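Local coordinates for protein Pcdhgb2 (Mus musculus, PDB 5SZR) that probably mediates calcium-dependent adhesion between cells and may help to set up specific neuronal connections, here seen as four of its extracellular cadherin domains, at residues 205-210 and 242-247; 247-252 and 298-303; 11-16 and 99-104; 24-29 and 61-66. One frame throughout, in Å; residues are numbered along the deposited sequence.

Contact 1. Residues 205-210 and 242-247; sequences ISDVND and PDLGSN. With CA (calcium ion), chain N; CA (calcium ion), chain O; CA (calcium ion), chain M.
Asp243 meets the 205-210 segment through two calcium ions, which its carboxylate bridges. OD1 binds the chain N ion at 2.5 Å, with Asp207 OD1, Val208 O and Asp210 OD1; OD2 binds the chain O ion beside Asn209 OD1. The Asn209 amide stands at 90° to the Asp243 carboxylate, and Asn209 OD1 lies 3.0 Å from Asp243 OD2, two acceptors brought together by their shared metal. Leu244 follows, giving its backbone N to Asp207 OD2 (3.0 Å) from above the carboxylate plane, while its CB rests 3.9 Å from Asp207 CB. Asn247 contributes twice. Its carbonyl O binds the chain O ion at 2.3 Å, and its ND2 reaches Asp207 OD2 on the anti side, but tilted well out of the carboxylate plane, in a nearly straight bond of 2.9 Å, from the face opposite to Leu244 N. With CG beside its own backbone N (chi1 -59°), its amide stacks on that of Asn209, the planes 12° apart. A leucine here would probably leave Asp207 OD2 with one donor of this pair, its carboxylate freer to turn, and would end the amide stack. Glu121 and Glu176 complete the chain N site, and Asn211, Asp241 and Asp299 the chain O site, as expected of a cadherin interdomain linker. Asp210 carries the series on, its OD2 binding the chain M ion. Asp207 is thus fixed at both oxygens, by metal and by two N-H groups, and the gathered carboxylates are likely to depend on calcium to offset their mutual repulsion.

Contact 2. Residues 247-252 and 298-303; sequences NGLISY and RDHGSP. With CA (calcium ion), chain O.
The His300 imidazole swings over to the 247-252 segment and meets Ser251 with its edge: NE2 lies 2.7 Å from Ser251 OG, which sits near the ring plane. This is a hydrogen bond in which either partner could be the donor. Leu249 packs obliquely against the CD2 corner of the ring, where Leu249 CG and CD2 each lie 3.7 Å from His300 CD2. His300 CG stands beside its own backbone N (chi1 -70°), which carries the imidazole back along the neighbouring chain. Beneath this, Ser251 and Arg298 form an antiparallel hydrogen-bonded pair, with Ser251 N to Arg298 O at 2.8 Å and Arg298 N to Ser251 O at 3.0 Å. They join strands 250-257 and 290-299, neighbours in the mixed sheet of this cadherin domain. The extended Arg298 chain leads away from the pair. Asp299 turns its side chain to the other face of the sheet. Its OD2 binds the chain O calcium at 2.6 Å, the ion that Asn247 O also holds. Its OD1 accepts from Gly301 N at 3.2 Å, met from above the carboxylate plane, which makes an Asx turn; Leu305 N is a further donor to it. Gly301 CA comes within 3.4 Å of Asn247 OD1, and a side chain at this glycine would run into that oxygen; Asn247 ND2 is bonded to Asp207. One aspartate oxygen therefore serves the metal while the other holds the loop, so the carboxylate is fixed in rotation and the calcium site is tied to the segment that follows the Ser251-Arg298 pair.

Contact 3. Residues 11-16 and 99-104; sequences SVTLRE and KILDEN. With CA (calcium ion), chain K; CA (calcium ion), chain J; CA (calcium ion), chain L.
Four backbone hydrogen bonds zip Val12 to Glu16 against Lys99 to Leu101. Lys99 N gives to Val12 O, Leu14 N to Lys99 O at 2.7 Å, Leu101 N to Leu14 O and, more loosely, Glu16 N to Leu101 O at 3.3 Å. The strands run parallel, an edge pairing of the mixed sheet in this cadherin domain, 9-15 beside the last strand, 91-101. Apolar contacts divide between the two faces. Inside, Leu14 CB approaches Ile100 CD1 at 4.2 Å, and Leu14 also reaches Val24; outside, Thr13 CG2 lies alongside the lysine chain, 3.9 Å from Lys99 CB. Arg15, in one of two conformers, makes a long salt bridge from NE to Glu103 OE1 (4.0 Å). Polar and metal bonds take over where the pairing ends. Glu16 CG lies between its backbone N and carbonyl carbon (chi1 60°), and the chain then extends toward the ions, its CG passing Glu103 CG. Its OE2 accepts from Glu103 N at 2.8 Å on the anti side and binds the chain K calcium, which Asp102 OD1 and Glu103 O also hold. Glu16 OE1 binds the chain J calcium at 2.5 Å, so one carboxylate spans two ions, while Asn104 OD1 is a ligand of the third, chain L.

Contact 4. Residues 24-29 and 61-66; sequences VLQVTA and TGEITT. With MAN (alpha-D-mannopyranose), chain S.
Gln26 lays its side chain across Glu63 toward Thr61, and every atom from CB outward has a neighbour. The mannose O-linked at Ser23 comes closest at the backbone, its O3 being 2.9 Å from Gln26 N; CB lies 3.3 Å from the same O3 and faces Glu63 CG. Gln26 CG stands anti to the backbone N and the chain runs on extended (chi2 -180°), which brings CD over Glu63 CG at 3.5 Å. OE1 stays near that methylene, and the amide and carboxylate planes are 27° apart. At the tip, NE2 gives a bond to Thr61 O (3.2 Å) from above the carbonyl plane, tilted from the amide's own plane too, and also touches Thr61 CG2. A serine in its place would probably leave Thr61 O without this donor and uncover the flank of Glu63. The strands behind are antiparallel, 23-26 at the edge of one sheet of the cadherin sandwich, and their pairing contains a classic beta bulge: Val24 and Leu25 both face Ile64. Val24 N bonds to Ile64 O at 2.9 Å, Leu25 N makes a weak second bond to the same oxygen, and Ile64 N returns one to Leu25 O at 2.7 Å. Further on, Val27 N reaches Gly62 O at 3.1 Å; a CB on Gly62 would clash with Val27 O and jam against Thr61 O. On the inner side Val24 CG2 meets Thr66 CG2 at 3.8 Å, crossing it at about a right angle, while Leu25, Val27 and Ile64 all touch Ile96 of the facing sheet.

Overall arrangement
Contacts 1 and 2 share Asn247 and the chain O calcium. Their centres lie about 10 Å apart, and Asn209 ND2 makes a probable hydrogen bond to Asp299 OD1 at 3.1 Å, joining the linker to the 298-303 segment. Contact 3 brings a different pair of segments to the equivalent, earlier calcium cluster, about 60 Å from contact 1 between centres, so the same chemistry recurs along the rod of cadherin domains. Contact 4 is nested in the loop that contact 3 closes, with centres about 18 Å apart; Leu14 CD1 packs on Val24 CG2 at 3.7 Å, joining the two sheets of one domain. The side chain of Thr66 lies about 10 Å from that of the calcium ligand Glu16, so contact 4 stands off the metal site.

Contact 1. Residues 205-210 and 242-247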
loop_
_atom_site.group_PDB
_atom_site.type_symbol
_atom_site.label_atom_id
_atom_site.label_comp_id
_atom_site.label_asym_id
_atom_site.label_seq_id
_atom_site.Cartn_x
_atom_site.Cartn_y
_atom_site.Cartn_z
ATOM N N ILE A 205 10.928 1.076 -8.878
ATOM C CA ILE A 205 11.257 1.578 -7.549
ATOM C C ILE A 205 11.159 0.419 -6.566
ATOM O O ILE A 205 10.082 -0.164 -6.395
ATOM C CB ILE A 205 10.327 2.727 -7.137
ATOM C CG1 ILE A 205 10.340 3.843 -8.188
ATOM C CG2 ILE A 205 10.729 3.265 -5.774
ATOM C CD1 ILE A 205 11.670 4.552 -8.323
ATOM N N SER A 206 12.277 0.077 -5.929
ATOM C CA SER A 206 12.308 -1.034 -4.988
ATOM C C SER A 206 11.919 -0.568 -3.583
ATOM O O SER A 206 12.020 0.613 -3.239
ATOM C CB SER A 206 13.691 -1.692 -4.971
ATOM O OG SER A 206 14.693 -0.761 -4.615
ATOM N N ASP A 207 11.478 -1.520 -2.768
ATOM C CA ASP A 207 10.869 -1.210 -1.481
ATOM C C ASP A 207 11.905 -1.089 -0.371
ATOM O O ASP A 207 12.920 -1.793 -0.361
ATOM C CB ASP A 207 9.837 -2.275 -1.101
ATOM C CG ASP A 207 9.116 -1.955 0.205
ATOM O OD1 ASP A 207 8.432 -0.910 0.266
ATOM O OD2 ASP A 207 9.223 -2.753 1.163
ATOM N N VAL A 208 11.632 -0.183 0.561
ATOM C CA VAL A 208 12.361 -0.024 1.811
ATOM C C VAL A 208 11.340 -0.115 2.940
ATOM O O VAL A 208 10.167 0.227 2.761
ATOM C CB VAL A 208 13.135 1.317 1.838
ATOM C CG1 VAL A 208 13.705 1.615 3.214
ATOM C CG2 VAL A 208 14.252 1.298 0.804
ATOM N N ASN A 209 11.773 -0.619 4.097
ATOM C CA ASN A 209 10.880 -0.730 5.250
ATOM C C ASN A 209 10.763 0.643 5.907
ATOM O O ASN A 209 11.413 0.951 6.908
ATOM C CB ASN A 209 11.382 -1.777 6.237
ATOM C CG ASN A 209 10.379 -2.052 7.346
ATOM O OD1 ASN A 209 9.178 -1.853 7.171
ATOM N ND2 ASN A 209 10.869 -2.511 8.494
ATOM N N ASP A 210 9.901 1.483 5.332
ATOM C CA ASP A 210 9.673 2.821 5.869
ATOM C C ASP A 210 8.235 3.026 6.338
ATOM O O ASP A 210 7.810 4.168 6.526
ATOM C CB ASP A 210 10.060 3.885 4.838
ATOM C CG ASP A 210 9.385 3.676 3.487
ATOM O OD1 ASP A 210 8.907 2.551 3.217
ATOM O OD2 ASP A 210 9.338 4.642 2.693
ATOM N N PRO A 242 1.887 -1.292 4.265
ATOM C CA PRO A 242 1.940 -1.233 2.797
ATOM C C PRO A 242 3.262 -1.683 2.197
ATOM O O PRO A 242 3.345 -1.809 0.968
ATOM C CB PRO A 242 1.691 0.252 2.504
ATOM C CG PRO A 242 2.278 0.948 3.673
ATOM C CD PRO A 242 2.003 0.046 4.871
ATOM N N ASP A 243 4.285 -1.930 3.008
ATOM C CA ASP A 243 5.579 -2.346 2.487
ATOM C C ASP A 243 5.491 -3.759 1.902
ATOM O O ASP A 243 4.485 -4.460 2.043
ATOM C CB ASP A 243 6.640 -2.262 3.585
ATOM C CG ASP A 243 6.816 -0.847 4.122
ATOM O OD1 ASP A 243 6.578 0.119 3.363
ATOM O OD2 ASP A 243 7.190 -0.696 5.302
ATOM N N LEU A 244 6.563 -4.172 1.228
ATOM C CA LEU A 244 6.569 -5.408 0.458
ATOM C C LEU A 244 7.284 -6.538 1.190
ATOM O O LEU A 244 8.253 -6.317 1.923
ATOM C CB LEU A 244 7.235 -5.203 -0.903
ATOM C CG LEU A 244 6.416 -4.578 -2.030
ATOM C CD1 LEU A 244 7.244 -4.560 -3.313
ATOM C CD2 LEU A 244 5.109 -5.324 -2.238
ATOM N N GLY A 245 6.793 -7.758 0.966
ATOM C CA GLY A 245 7.471 -8.952 1.450
ATOM C C GLY A 245 7.704 -8.920 2.946
ATOM O O GLY A 245 6.788 -8.671 3.737
ATOM N N SER A 246 8.957 -9.168 3.339
ATOM C CA SER A 246 9.310 -9.201 4.754
ATOM C C SER A 246 9.037 -7.871 5.442
ATOM O O SER A 246 8.756 -7.844 6.645
ATOM C CB SER A 246 10.781 -9.589 4.920
ATOM O OG SER A 246 10.937 -10.998 4.944
ATOM N N ASN A 247 9.110 -6.760 4.707
ATOM C CA ASN A 247 8.843 -5.458 5.305
ATOM C C ASN A 247 7.367 -5.249 5.626
ATOM O O ASN A 247 7.034 -4.314 6.363
ATOM C CB ASN A 247 9.330 -4.346 4.378
ATOM C CG ASN A 247 10.815 -4.434 4.091
ATOM O OD1 ASN A 247 11.576 -5.028 4.851
ATOM N ND2 ASN A 247 11.238 -3.826 2.992
HETATM CA CA CA N . 8.189 0.960 1.637
HETATM CA CA CA O . 6.790 -2.141 7.202
HETATM CA CA CA M . 7.815 4.821 0.950
HETATM O O HOH W 1 14.038 -3.986 1.784
HETATM O O HOH W 2 6.103 5.544 2.638
HETATM O O HOH W 3 8.659 7.058 0.837
#

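Contact 2. Residues 247-252 and 298-303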
loop_
_atom_site.group_PDB
_atom_site.type_symbol
_atom_site.label_atom_id
_atom_site.label_comp_id
_atom_site.label_asym_id
_atom_site.label_seq_id
_atom_site.Cartn_x
_atom_site.Cartn_y
_atom_site.Cartn_z
ATOM N N ASN A 247 9.110 -6.760 4.707
ATOM C CA ASN A 247 8.843 -5.458 5.305
ATOM C C ASN A 247 7.367 -5.249 5.626
ATOM O O ASN A 247 7.034 -4.314 6.363
ATOM C CB ASN A 247 9.330 -4.346 4.378
ATOM C CG ASN A 247 10.815 -4.434 4.091
ATOM O OD1 ASN A 247 11.576 -5.028 4.851
ATOM N ND2 ASN A 247 11.238 -3.826 2.992
ATOM N N GLY A 248 6.479 -6.090 5.100
ATOM C CA GLY A 248 5.061 -5.960 5.372
ATOM C C GLY A 248 4.447 -7.180 6.026
ATOM O O GLY A 248 3.220 -7.291 6.117
ATOM N N LEU A 249 5.288 -8.103 6.490
ATOM C CA LEU A 249 4.826 -9.301 7.183
ATOM C C LEU A 249 4.677 -8.989 8.668
ATOM O O LEU A 249 5.646 -8.586 9.319
ATOM C CB LEU A 249 5.806 -10.455 6.964
ATOM C CG LEU A 249 5.399 -11.825 7.508
ATOM C CD1 LEU A 249 4.137 -12.318 6.824
ATOM C CD2 LEU A 249 6.531 -12.828 7.335
ATOM N N ILE A 250 3.470 -9.188 9.204
ATOM C CA ILE A 250 3.119 -8.760 10.558
ATOM C C ILE A 250 3.167 -9.942 11.517
ATOM O O ILE A 250 2.718 -11.048 11.192
ATOM C CB ILE A 250 1.725 -8.105 10.591
ATOM C CG1 ILE A 250 1.625 -6.998 9.543
ATOM C CG2 ILE A 250 1.439 -7.541 11.973
ATOM C CD1 ILE A 250 2.589 -5.877 9.774
ATOM N N SER A 251 3.702 -9.701 12.713
ATOM C CA SER A 251 3.597 -10.627 13.833
ATOM C C SER A 251 2.975 -9.898 15.015
ATOM O O SER A 251 3.379 -8.776 15.340
ATOM C CB SER A 251 4.962 -11.198 14.214
ATOM O OG SER A 251 5.415 -12.111 13.232
ATOM N N TYR A 252 1.988 -10.529 15.645
ATOM C CA TYR A 252 1.305 -9.975 16.808
ATOM C C TYR A 252 1.807 -10.634 18.086
ATOM O O TYR A 252 2.162 -11.816 18.099
ATOM C CB TYR A 252 -0.209 -10.159 16.699
ATOM C CG TYR A 252 -0.778 -9.640 15.401
ATOM C CD1 TYR A 252 -1.019 -8.284 15.221
ATOM C CD2 TYR A 252 -1.052 -10.502 14.349
ATOM C CE1 TYR A 252 -1.528 -7.801 14.032
ATOM C CE2 TYR A 252 -1.566 -10.034 13.159
ATOM C CZ TYR A 252 -1.800 -8.681 13.001
ATOM O OH TYR A 252 -2.315 -8.215 11.812
ATOM N N ARG A 298 4.276 -6.028 14.732
ATOM C CA ARG A 298 5.674 -5.849 14.373
ATOM C C ARG A 298 5.897 -6.381 12.964
ATOM O O ARG A 298 5.418 -7.470 12.635
ATOM C CB ARG A 298 6.564 -6.586 15.377
ATOM C CG ARG A 298 8.039 -6.305 15.268
ATOM C CD ARG A 298 8.792 -7.111 16.305
ATOM N NE ARG A 298 10.119 -6.560 16.544
ATOM C CZ ARG A 298 10.359 -5.522 17.338
ATOM N NH1 ARG A 298 11.600 -5.079 17.497
ATOM N NH2 ARG A 298 9.356 -4.924 17.971
ATOM N N ASP A 299 6.607 -5.618 12.131
ATOM C CA ASP A 299 6.947 -6.148 10.818
ATOM C C ASP A 299 8.293 -6.871 10.883
ATOM O O ASP A 299 8.994 -6.841 11.896
ATOM C CB ASP A 299 6.936 -5.050 9.740
ATOM C CG ASP A 299 8.045 -4.003 9.905
ATOM O OD1 ASP A 299 9.153 -4.317 10.386
ATOM O OD2 ASP A 299 7.801 -2.845 9.519
ATOM N N HIS A 300 8.645 -7.535 9.783
ATOM C CA HIS A 300 9.875 -8.312 9.698
ATOM C C HIS A 300 10.898 -7.660 8.770
ATOM O O HIS A 300 11.554 -8.334 7.972
ATOM C CB HIS A 300 9.576 -9.741 9.254
ATOM C CG HIS A 300 8.854 -10.555 10.283
ATOM N ND1 HIS A 300 9.469 -11.027 11.423
ATOM C CD2 HIS A 300 7.568 -10.974 10.347
ATOM C CE1 HIS A 300 8.594 -11.704 12.144
ATOM N NE2 HIS A 300 7.433 -11.688 11.513
ATOM N N GLY A 301 11.046 -6.337 8.875
ATOM C CA GLY A 301 12.042 -5.611 8.122
ATOM C C GLY A 301 13.295 -5.330 8.941
ATOM O O GLY A 301 13.391 -5.642 10.125
ATOM N N SER A 302 14.275 -4.730 8.272
ATOM C CA SER A 302 15.522 -4.350 8.928
ATOM C C SER A 302 15.795 -2.859 8.744
ATOM O O SER A 302 16.144 -2.420 7.645
ATOM C CB SER A 302 16.693 -5.174 8.389
ATOM O OG SER A 302 16.464 -6.563 8.555
ATOM N N PRO A 303 15.633 -2.073 9.821
ATOM C CA PRO A 303 15.178 -2.558 11.128
ATOM C C PRO A 303 13.660 -2.729 11.178
ATOM O O PRO A 303 12.969 -2.275 10.266
ATOM C CB PRO A 303 15.642 -1.459 12.083
ATOM C CG PRO A 303 15.581 -0.221 11.259
ATOM C CD PRO A 303 15.926 -0.629 9.846
HETATM CA CA CA O . 6.790 -2.141 7.202
#

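Contact 3. Residues 11-16 and 99-104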
loop_
_atom_site.group_PDB
_atom_site.type_symbol
_atom_site.label_atom_id
_atom_site.label_comp_id
_atom_site.label_asym_id
_atom_site.label_seq_id
_atom_site.Cartn_x
_atom_site.Cartn_y
_atom_site.Cartn_z
ATOM N N SER A 11 35.322 24.688 -60.333
ATOM C CA SER A 11 34.849 24.354 -58.990
ATOM C C SER A 11 33.334 24.489 -58.933
ATOM O O SER A 11 32.790 25.548 -59.265
ATOM C CB SER A 11 35.500 25.246 -57.929
ATOM O OG SER A 11 36.871 24.932 -57.768
ATOM N N VAL A 12 32.659 23.417 -58.514
ATOM C CA VAL A 12 31.215 23.420 -58.316
ATOM C C VAL A 12 30.907 22.797 -56.961
ATOM O O VAL A 12 31.675 21.978 -56.445
ATOM C CB VAL A 12 30.464 22.666 -59.439
ATOM C CG1 VAL A 12 30.713 23.317 -60.784
ATOM C CG2 VAL A 12 30.868 21.199 -59.467
ATOM N N THR A 13 29.778 23.197 -56.379
ATOM C CA THR A 13 29.280 22.614 -55.139
ATOM C C THR A 13 27.928 21.959 -55.388
ATOM O O THR A 13 27.111 22.468 -56.160
ATOM C CB THR A 13 29.136 23.656 -54.019
ATOM O OG1 THR A 13 28.035 24.527 -54.307
ATOM C CG2 THR A 13 30.407 24.476 -53.871
ATOM N N LEU A 14 27.692 20.831 -54.725
ATOM C CA LEU A 14 26.435 20.106 -54.839
ATOM C C LEU A 14 25.898 19.772 -53.457
ATOM O O LEU A 14 26.650 19.347 -52.574
ATOM C CB LEU A 14 26.600 18.806 -55.640
ATOM C CG LEU A 14 27.171 18.869 -57.057
ATOM C CD1 LEU A 14 27.226 17.472 -57.668
ATOM C CD2 LEU A 14 26.360 19.813 -57.931
ATOM N N ARG A 15 24.599 19.982 -53.268
ATOM C CA ARG A 15 23.937 19.497 -52.067
ATOM C C ARG A 15 23.821 17.980 -52.132
ATOM O O ARG A 15 23.538 17.408 -53.188
ATOM C CB ARG A 15 22.559 20.137 -51.921
ATOM C CG ARG A 15 22.591 21.638 -51.647
ATOM C CD ARG A 15 21.201 22.248 -51.746
ATOM N NE ARG A 15 21.139 23.588 -51.171
ATOM C CZ ARG A 15 21.335 24.711 -51.855
ATOM N NH1 ARG A 15 21.256 25.883 -51.240
ATOM N NH2 ARG A 15 21.612 24.664 -53.152
ATOM N N GLU A 16 24.046 17.321 -50.994
ATOM C CA GLU A 16 24.077 15.862 -50.996
ATOM C C GLU A 16 22.737 15.231 -51.355
ATOM O O GLU A 16 22.697 14.025 -51.617
ATOM C CB GLU A 16 24.551 15.338 -49.639
ATOM C CG GLU A 16 23.682 15.733 -48.458
ATOM C CD GLU A 16 23.992 14.913 -47.210
ATOM O OE1 GLU A 16 24.416 13.747 -47.350
ATOM O OE2 GLU A 16 23.819 15.438 -46.094
ATOM N N LYS A 99 32.602 19.975 -54.699
ATOM C CA LYS A 99 32.426 20.074 -53.259
ATOM C C LYS A 99 31.002 19.667 -52.905
ATOM O O LYS A 99 30.047 20.081 -53.571
ATOM C CB LYS A 99 32.723 21.495 -52.783
ATOM C CG LYS A 99 32.368 21.760 -51.340
ATOM C CD LYS A 99 32.710 23.191 -50.953
ATOM C CE LYS A 99 32.261 23.492 -49.531
ATOM N NZ LYS A 99 32.574 24.889 -49.122
ATOM N N ILE A 100 30.861 18.836 -51.877
ATOM C CA ILE A 100 29.557 18.365 -51.428
ATOM C C ILE A 100 29.162 19.154 -50.191
ATOM O O ILE A 100 30.003 19.450 -49.331
ATOM C CB ILE A 100 29.577 16.851 -51.148
ATOM C CG1 ILE A 100 30.123 16.097 -52.359
ATOM C CG2 ILE A 100 28.180 16.345 -50.789
ATOM C CD1 ILE A 100 29.361 16.361 -53.644
ATOM N N LEU A 101 27.885 19.515 -50.107
ATOM C CA LEU A 101 27.358 20.271 -48.981
ATOM C C LEU A 101 26.578 19.352 -48.051
ATOM O O LEU A 101 25.811 18.496 -48.501
ATOM C CB LEU A 101 26.464 21.415 -49.463
ATOM C CG LEU A 101 27.221 22.509 -50.216
ATOM C CD1 LEU A 101 26.270 23.579 -50.722
ATOM C CD2 LEU A 101 28.296 23.109 -49.325
ATOM N N ASP A 102 26.782 19.537 -46.752
ATOM C CA ASP A 102 26.128 18.707 -45.753
ATOM C C ASP A 102 24.682 19.144 -45.559
ATOM O O ASP A 102 24.407 20.325 -45.329
ATOM C CB ASP A 102 26.882 18.786 -44.426
ATOM C CG ASP A 102 26.093 18.200 -43.269
ATOM O OD1 ASP A 102 25.504 17.112 -43.437
ATOM O OD2 ASP A 102 26.057 18.839 -42.196
ATOM N N GLU A 103 23.763 18.187 -45.652
ATOM C CA GLU A 103 22.365 18.383 -45.303
ATOM C C GLU A 103 22.043 17.597 -44.040
ATOM O O GLU A 103 22.717 16.622 -43.697
ATOM C CB GLU A 103 21.433 17.939 -46.436
ATOM C CG GLU A 103 21.673 18.637 -47.771
ATOM C CD GLU A 103 21.273 20.100 -47.751
ATOM O OE1 GLU A 103 22.017 20.933 -48.320
ATOM O OE2 GLU A 103 20.214 20.415 -47.163
ATOM N N ASN A 104 20.994 18.036 -43.351
ATOM C CA ASN A 104 20.535 17.393 -42.123
ATOM C C ASN A 104 19.689 16.187 -42.508
ATOM O O ASN A 104 18.466 16.271 -42.630
ATOM C CB ASN A 104 19.756 18.382 -41.268
ATOM C CG ASN A 104 19.448 17.847 -39.887
ATOM O OD1 ASN A 104 19.969 16.811 -39.475
ATOM N ND2 ASN A 104 18.601 18.561 -39.156
HETATM CA CA CA K . 24.348 14.767 -43.760
HETATM CA CA CA J . 23.896 11.738 -45.877
HETATM CA CA CA L . 21.308 15.574 -37.742
HETATM O O HOH W 4 23.385 9.501 -44.374
HETATM O O HOH W 5 22.679 10.727 -47.575
#

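Contact 4. Residues 24-29 and 61-66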
loop_
_atom_site.group_PDB
_atom_site.type_symbol
_atom_site.label_atom_id
_atom_site.label_comp_id
_atom_site.label_asym_id
_atom_site.label_seq_id
_atom_site.Cartn_x
_atom_site.Cartn_y
_atom_site.Cartn_z
ATOM N N VAL A 24 25.649 18.837 -63.336
ATOM C CA VAL A 24 26.810 19.256 -62.557
ATOM C C VAL A 24 27.527 20.398 -63.261
ATOM O O VAL A 24 27.669 21.494 -62.704
ATOM C CB VAL A 24 27.781 18.087 -62.314
ATOM C CG1 VAL A 24 29.100 18.606 -61.759
ATOM C CG2 VAL A 24 27.163 17.066 -61.368
ATOM N N LEU A 25 27.991 20.142 -64.483
ATOM C CA LEU A 25 28.763 21.098 -65.264
ATOM C C LEU A 25 28.989 20.513 -66.647
ATOM O O LEU A 25 29.076 19.293 -66.809
ATOM C CB LEU A 25 30.111 21.418 -64.603
ATOM C CG LEU A 25 30.955 22.505 -65.278
ATOM C CD1 LEU A 25 30.311 23.871 -65.089
ATOM C CD2 LEU A 25 32.390 22.506 -64.770
ATOM N N GLN A 26 29.072 21.392 -67.639
ATOM C CA GLN A 26 29.520 21.026 -68.974
ATOM C C GLN A 26 30.845 21.721 -69.243
ATOM O O GLN A 26 30.961 22.938 -69.063
ATOM C CB GLN A 26 28.492 21.411 -70.040
ATOM C CG GLN A 26 28.937 21.055 -71.447
ATOM C CD GLN A 26 27.923 21.443 -72.504
ATOM O OE1 GLN A 26 26.891 22.046 -72.204
ATOM N NE2 GLN A 26 28.211 21.093 -73.753
ATOM N N VAL A 27 31.847 20.947 -69.648
ATOM C CA VAL A 27 33.140 21.479 -70.055
ATOM C C VAL A 27 33.303 21.250 -71.552
ATOM O O VAL A 27 32.935 20.191 -72.073
ATOM C CB VAL A 27 34.296 20.837 -69.264
ATOM C CG1 VAL A 27 34.309 21.360 -67.838
ATOM C CG2 VAL A 27 34.170 19.319 -69.271
ATOM N N THR A 28 33.838 22.252 -72.248
ATOM C CA THR A 28 34.049 22.176 -73.686
ATOM C C THR A 28 35.445 22.674 -74.030
ATOM O O THR A 28 35.928 23.649 -73.447
ATOM C CB THR A 28 32.998 22.994 -74.459
ATOM O OG1 THR A 28 32.884 24.304 -73.889
ATOM C CG2 THR A 28 31.640 22.306 -74.420
ATOM N N ALA A 29 36.089 21.988 -74.970
ATOM C CA ALA A 29 37.366 22.397 -75.531
ATOM C C ALA A 29 37.165 22.890 -76.959
ATOM O O ALA A 29 36.161 22.582 -77.608
ATOM C CB ALA A 29 38.377 21.245 -75.499
ATOM N N THR A 61 29.381 15.380 -75.790
ATOM C CA THR A 61 28.940 16.700 -75.357
ATOM C C THR A 61 29.839 17.309 -74.292
ATOM O O THR A 61 29.997 18.534 -74.253
ATOM C CB THR A 61 27.509 16.635 -74.812
ATOM O OG1 THR A 61 26.724 15.751 -75.622
ATOM C CG2 THR A 61 26.873 18.013 -74.832
ATOM N N GLY A 62 30.430 16.490 -73.428
ATOM C CA GLY A 62 31.172 17.018 -72.304
ATOM C C GLY A 62 30.319 17.469 -71.141
ATOM O O GLY A 62 30.850 18.077 -70.204
ATOM N N GLU A 63 29.013 17.212 -71.183
ATOM C CA GLU A 63 28.161 17.455 -70.028
ATOM C C GLU A 63 28.426 16.407 -68.955
ATOM O O GLU A 63 28.648 15.229 -69.253
ATOM C CB GLU A 63 26.686 17.427 -70.426
ATOM C CG GLU A 63 26.260 18.529 -71.378
ATOM C CD GLU A 63 24.764 18.525 -71.637
ATOM O OE1 GLU A 63 23.994 18.666 -70.662
ATOM O OE2 GLU A 63 24.358 18.366 -72.808
ATOM N N ILE A 64 28.402 16.842 -67.700
ATOM C CA ILE A 64 28.649 15.974 -66.556
ATOM C C ILE A 64 27.414 15.996 -65.670
ATOM O O ILE A 64 26.974 17.067 -65.233
ATOM C CB ILE A 64 29.890 16.406 -65.764
ATOM C CG1 ILE A 64 31.124 16.373 -66.662
ATOM C CG2 ILE A 64 30.079 15.517 -64.543
ATOM C CD1 ILE A 64 32.360 16.840 -65.969
ATOM N N THR A 65 26.858 14.819 -65.404
ATOM C CA THR A 65 25.708 14.676 -64.530
ATOM C C THR A 65 25.975 13.560 -63.532
ATOM O O THR A 65 26.764 12.646 -63.789
ATOM C CB THR A 65 24.426 14.367 -65.314
ATOM O OG1 THR A 65 24.622 13.185 -66.100
ATOM C CG2 THR A 65 24.058 15.530 -66.223
ATOM N N THR A 66 25.311 13.645 -62.383
ATOM C CA THR A 66 25.327 12.530 -61.451
ATOM C C THR A 66 24.482 11.393 -62.010
ATOM O O THR A 66 23.515 11.615 -62.743
ATOM C CB THR A 66 24.798 12.954 -60.077
ATOM O OG1 THR A 66 23.400 13.268 -60.168
ATOM C CG2 THR A 66 25.557 14.171 -59.560
HETATM C C1 MAN S . 22.872 21.599 -66.365
HETATM C C2 MAN S . 24.029 21.623 -67.381
HETATM C C3 MAN S . 25.302 22.191 -66.724
HETATM C C4 MAN S . 25.020 23.525 -66.003
HETATM C C5 MAN S . 23.879 23.325 -64.993
HETATM C C6 MAN S . 23.489 24.602 -64.276
HETATM O O2 MAN S . 23.730 22.484 -68.485
HETATM O O3 MAN S . 26.369 22.343 -67.659
HETATM O O4 MAN S . 26.183 23.966 -65.318
HETATM O O5 MAN S . 22.706 22.831 -65.690
HETATM O O6 MAN S . 24.675 25.202 -63.766
#